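Local coordinates for protein phosphodiesterase (Trypanosoma brucei brucei, PDB 5H2Q) that belongs to the cyclic-nucleotide phosphodiesterase family of the HD clan, a mainly helical protein that binds zinc and magnesium ions and the ligand LLI, at residues 31-34 with 35-39; 50-53 with 54-58. All blocks are in the same frame, centred on the assembly; numbering follows the deposited sequence. Where two conformers were deposited one is given.

Contact 1 of 2, residues 31-34 with 35-39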
loop_
_atom_site.group_PDB
_atom_site.type_symbol
_atom_site.label_atom_id
_atom_site.label_comp_id
_atom_site.label_asym_id
_atom_site.label_seq_id
_atom_site.Cartn_x
_atom_site.Cartn_y
_atom_site.Cartn_z
ATOM N N PHE A 31 10.372 9.946 -7.204
ATOM C CA PHE A 31 10.909 8.662 -7.629
ATOM C C PHE A 31 9.922 8.025 -8.592
ATOM O O PHE A 31 8.723 8.025 -8.322
ATOM C CB PHE A 31 11.160 7.732 -6.422
ATOM C CG PHE A 31 11.574 6.347 -6.875
ATOM C CD1 PHE A 31 12.820 6.129 -7.463
ATOM C CD2 PHE A 31 10.712 5.263 -6.727
ATOM C CE1 PHE A 31 13.193 4.859 -7.893
ATOM C CE2 PHE A 31 11.082 3.991 -7.179
ATOM C CZ PHE A 31 12.317 3.803 -7.761
ATOM N N ASP A 32 10.428 7.540 -9.719
ATOM C CA ASP A 32 9.621 6.961 -10.797
ATOM C C ASP A 32 9.843 5.444 -10.886
ATOM O O ASP A 32 10.806 4.972 -11.502
ATOM C CB ASP A 32 9.989 7.647 -12.115
ATOM C CG ASP A 32 9.076 7.306 -13.279
ATOM O OD1 ASP A 32 8.359 6.266 -13.198
ATOM O OD2 ASP A 32 9.114 8.037 -14.289
ATOM N N LEU A 33 8.929 4.675 -10.263
ATOM C CA LEU A 33 9.013 3.222 -10.279
ATOM C C LEU A 33 8.821 2.625 -11.689
ATOM O O LEU A 33 9.446 1.601 -12.015
ATOM C CB LEU A 33 8.002 2.618 -9.261
ATOM C CG LEU A 33 8.030 1.085 -9.089
ATOM C CD1 LEU A 33 9.420 0.562 -8.654
ATOM C CD2 LEU A 33 6.993 0.663 -8.053
ATOM N N PHE A 34 7.973 3.265 -12.517
ATOM C CA PHE A 34 7.721 2.803 -13.890
ATOM C C PHE A 34 9.003 2.841 -14.707
ATOM O O PHE A 34 9.318 1.865 -15.378
ATOM C CB PHE A 34 6.623 3.624 -14.564
ATOM C CG PHE A 34 5.250 3.294 -14.021
ATOM C CD1 PHE A 34 4.628 2.083 -14.335
ATOM C CD2 PHE A 34 4.616 4.151 -13.140
ATOM C CE1 PHE A 34 3.380 1.760 -13.804
ATOM C CE2 PHE A 34 3.337 3.843 -12.633
ATOM C CZ PHE A 34 2.748 2.638 -12.945
ATOM N N GLN A 35 9.787 3.922 -14.563
ATOM C CA GLN A 35 11.069 4.041 -15.260
ATOM C C GLN A 35 12.088 3.013 -14.710
ATOM O O GLN A 35 12.787 2.378 -15.497
ATOM C CB GLN A 35 11.589 5.478 -15.195
ATOM C CG GLN A 35 12.743 5.734 -16.160
ATOM C CD GLN A 35 12.343 5.494 -17.612
ATOM O OE1 GLN A 35 11.445 6.146 -18.141
ATOM N NE2 GLN A 35 12.984 4.538 -18.267
ATOM N N ALA A 36 12.130 2.807 -13.375
ATOM C CA ALA A 36 13.010 1.795 -12.762
ATOM C C ALA A 36 12.676 0.383 -13.324
ATOM O O ALA A 36 13.579 -0.392 -13.631
ATOM C CB ALA A 36 12.870 1.824 -11.232
ATOM N N ARG A 37 11.378 0.070 -13.501
ATOM C CA ARG A 37 10.961 -1.218 -14.075
ATOM C C ARG A 37 11.350 -1.309 -15.564
ATOM O O ARG A 37 11.800 -2.364 -16.031
ATOM C CB ARG A 37 9.436 -1.373 -13.952
ATOM C CG ARG A 37 8.927 -1.544 -12.519
ATOM C CD ARG A 37 7.442 -1.177 -12.454
ATOM N NE ARG A 37 6.622 -2.125 -13.208
ATOM C CZ ARG A 37 5.290 -2.157 -13.238
ATOM N NH1 ARG A 37 4.578 -1.265 -12.551
ATOM N NH2 ARG A 37 4.662 -3.070 -13.963
ATOM N N GLU A 38 11.126 -0.214 -16.306
ATOM C CA GLU A 38 11.336 -0.170 -17.754
ATOM C C GLU A 38 12.803 -0.148 -18.156
ATOM O O GLU A 38 13.115 -0.549 -19.281
ATOM C CB GLU A 38 10.557 1.005 -18.375
ATOM C CG GLU A 38 9.053 0.745 -18.408
ATOM C CD GLU A 38 8.118 1.941 -18.370
ATOM O OE1 GLU A 38 8.530 3.053 -18.779
ATOM O OE2 GLU A 38 6.949 1.751 -17.955
ATOM N N SER A 39 13.708 0.299 -17.245
ATOM C CA SER A 39 15.154 0.415 -17.515
ATOM C C SER A 39 15.976 -0.781 -17.058
ATOM O O SER A 39 17.199 -0.694 -16.936
ATOM C CB SER A 39 15.708 1.716 -16.932
ATOM O OG SER A 39 15.117 2.797 -17.642
HETATM O O HOH W 1 10.404 8.804 -16.829
#
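Arg37 N donates to Leu33 O at 2.9 Å, and Glu38 N meets Phe34 O at the same length. One residue earlier, Asp32 holds Gln35 by two routes, one through each carboxylate oxygen. Its OD1 takes the backbone N-H of Gln35 at 3.1 Å, the N-H coming from above the carboxylate plane, 69° out of it. The other oxygen, OD2, receives a bond from a water that also donates to Gln35 OE1, bridging the two side chains on the exposed side. With CG anti to the backbone N (chi1 -171°), the Asp32 carboxylate reaches the start of the helix and lies 3.7 Å from Gln35 CB by its own CG. This is an N-cap: Asp32 stands just before helix 33-38, a short helix of this helical phosphodiesterase fold, and its backbone O, accepting from Ala36 N, begins the ladder that the Leu33 and Phe34 carbonyls continue. At the far end Gln35 NE2 donates to Ser39 OG at 2.8 Å, with the hydroxyl oxygen in the amide plane. Arg37 bends at chi3 (67°) and runs beside Phe34, pointing the same way; NH1 approaches ring atom CE1 to 3.5 Å, while Tyr91 supplies a cation-pi partner for Arg37. Glu38 OE2 is hydrogen-bonded to Gln255 of helix 250-274. Phe31, just before the cap residue, brings its ring atom CZ to 4.0 Å from Ala36 CB.

Contact 2 of 2, residues 50-53 with 54-58; sequences IAYR and LLLGS
Tyr52 and Leu56 meet one turn apart on helix 43-58, an i to i+4 pair of an alpha-helix in the all-alpha phosphodiesterase fold. Their contact is a CH-pi interaction: Leu56 CD1 lies over one ring face, 3.9 Å from the centroid and 29° off the ring normal. That methyl sits toward the phenol end, 3.5 Å from both CZ and OH of Tyr52. The tyrosine CG is anti to the backbone N (chi1 -178°), whereas Leu56 CG is anti to its carbonyl carbon, and the two side chains converge on the flank facing helix 68-80, where both touch Asp68. Tyr52 CE2 also lies 3.8 Å above the plane of the Arg53 guanidinium, over its centre, and Arg53 NH1 is hydrogen-bonded to Leu17 O. Backbone bonds supply the polar frame. Leu54, Leu55, Leu56 and Gly57 donate to Ile50 O, Ala51 O, Tyr52 O and Arg53 O, the third of these nearly straight at 171°. Packed against its own helix, Leu54 CB approaches Ile50 O to 3.2 Å. Further along, Ser58 OG donates to Leu55 O at 2.6 Å.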
loop_
_atom_site.group_PDB
_atom_site.type_symbol
_atom_site.label_atom_id
_atom_site.label_comp_id
_atom_site.label_asym_id
_atom_site.label_seq_id
_atom_site.Cartn_x
_atom_site.Cartn_y
_atom_site.Cartn_z
ATOM N N ILE A 50 14.587 -2.242 -4.502
ATOM C CA ILE A 50 14.171 -0.902 -4.068
ATOM C C ILE A 50 13.717 -0.971 -2.632
ATOM O O ILE A 50 14.186 -0.194 -1.829
ATOM C CB ILE A 50 13.088 -0.273 -4.994
ATOM C CG1 ILE A 50 13.720 0.163 -6.311
ATOM C CG2 ILE A 50 12.402 0.968 -4.322
ATOM C CD1 ILE A 50 12.728 0.257 -7.442
ATOM N N ALA A 51 12.832 -1.937 -2.299
ATOM C CA ALA A 51 12.356 -2.068 -0.932
ATOM C C ALA A 51 13.517 -2.429 0.021
ATOM O O ALA A 51 13.649 -1.852 1.088
ATOM C CB ALA A 51 11.274 -3.128 -0.877
ATOM N N TYR A 52 14.405 -3.325 -0.422
ATOM C CA TYR A 52 15.544 -3.776 0.389
ATOM C C TYR A 52 16.497 -2.623 0.707
ATOM O O TYR A 52 16.780 -2.388 1.874
ATOM C CB TYR A 52 16.267 -4.912 -0.356
ATOM C CG TYR A 52 17.451 -5.514 0.371
ATOM C CD1 TYR A 52 17.276 -6.222 1.559
ATOM C CD2 TYR A 52 18.722 -5.500 -0.199
ATOM C CE1 TYR A 52 18.354 -6.804 2.219
ATOM C CE2 TYR A 52 19.811 -6.074 0.455
ATOM C CZ TYR A 52 19.617 -6.741 1.654
ATOM O OH TYR A 52 20.686 -7.301 2.305
ATOM N N ARG A 53 16.955 -1.891 -0.326
ATOM C CA ARG A 53 17.872 -0.775 -0.139
ATOM C C ARG A 53 17.236 0.402 0.563
ATOM O O ARG A 53 17.908 1.068 1.353
ATOM C CB ARG A 53 18.523 -0.374 -1.471
ATOM C CG ARG A 53 19.387 -1.457 -2.089
ATOM C CD ARG A 53 20.498 -1.889 -1.144
ATOM N NE ARG A 53 21.253 -3.039 -1.641
ATOM C CZ ARG A 53 22.298 -3.575 -1.014
ATOM N NH1 ARG A 53 22.938 -4.609 -1.544
ATOM N NH2 ARG A 53 22.713 -3.078 0.145
ATOM N N LEU A 54 15.946 0.658 0.314
ATOM C CA LEU A 54 15.261 1.746 1.021
ATOM C C LEU A 54 15.269 1.473 2.529
ATOM O O LEU A 54 15.657 2.332 3.320
ATOM C CB LEU A 54 13.819 1.863 0.529
ATOM C CG LEU A 54 12.968 2.957 1.161
ATOM C CD1 LEU A 54 13.459 4.373 0.730
ATOM C CD2 LEU A 54 11.521 2.763 0.804
ATOM N N LEU A 55 14.877 0.255 2.909
ATOM C CA LEU A 55 14.796 -0.119 4.317
ATOM C C LEU A 55 16.183 -0.250 4.967
ATOM O O LEU A 55 16.400 0.310 6.033
ATOM C CB LEU A 55 13.928 -1.368 4.485
ATOM C CG LEU A 55 12.392 -1.159 4.522
ATOM C CD1 LEU A 55 11.883 -0.210 3.425
ATOM C CD2 LEU A 55 11.657 -2.484 4.446
ATOM N N LEU A 56 17.141 -0.924 4.318
ATOM C CA LEU A 56 18.479 -1.008 4.955
ATOM C C LEU A 56 19.107 0.391 5.066
ATOM O O LEU A 56 19.782 0.693 6.055
ATOM C CB LEU A 56 19.431 -1.910 4.141
ATOM C CG LEU A 56 19.360 -3.400 4.332
ATOM C CD1 LEU A 56 20.559 -4.061 3.654
ATOM C CD2 LEU A 56 19.302 -3.812 5.815
ATOM N N GLY A 57 18.844 1.238 4.057
ATOM C CA GLY A 57 19.373 2.591 3.974
ATOM C C GLY A 57 18.934 3.475 5.116
ATOM O O GLY A 57 19.691 4.350 5.536
ATOM N N SER A 58 17.722 3.219 5.645
ATOM C CA SER A 58 17.094 3.959 6.742
ATOM C C SER A 58 17.752 3.674 8.076
ATOM O O SER A 58 17.755 4.555 8.929
ATOM C CB SER A 58 15.602 3.647 6.839
ATOM O OG SER A 58 15.304 2.343 7.315
#

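How the contacts relate
Contacts 1 and 2 lie on successive helices, 33-38 and 43-58, with centres about 16 Å apart. They meet at Ile50, whose CD1 packs 3.5 Å from Leu33 CD1 and also touches Phe31 and Ala36. Contact 1 is only partly buried: its water bridge and cap lie on the more exposed side, while the Phe34 ring meets that of Trp256, their planes about 60° apart, its side chain about 9 Å from LLI. Contact 2 is buried, with leucines turned to helices 68-80 and 90-105 and its chemistry mostly apolar beyond the backbone bonds. Helix 90-105 is shared, touched by Phe31 and Leu33 from contact 1 and by Ile50, Leu54, Leu55 and Ser58 from contact 2.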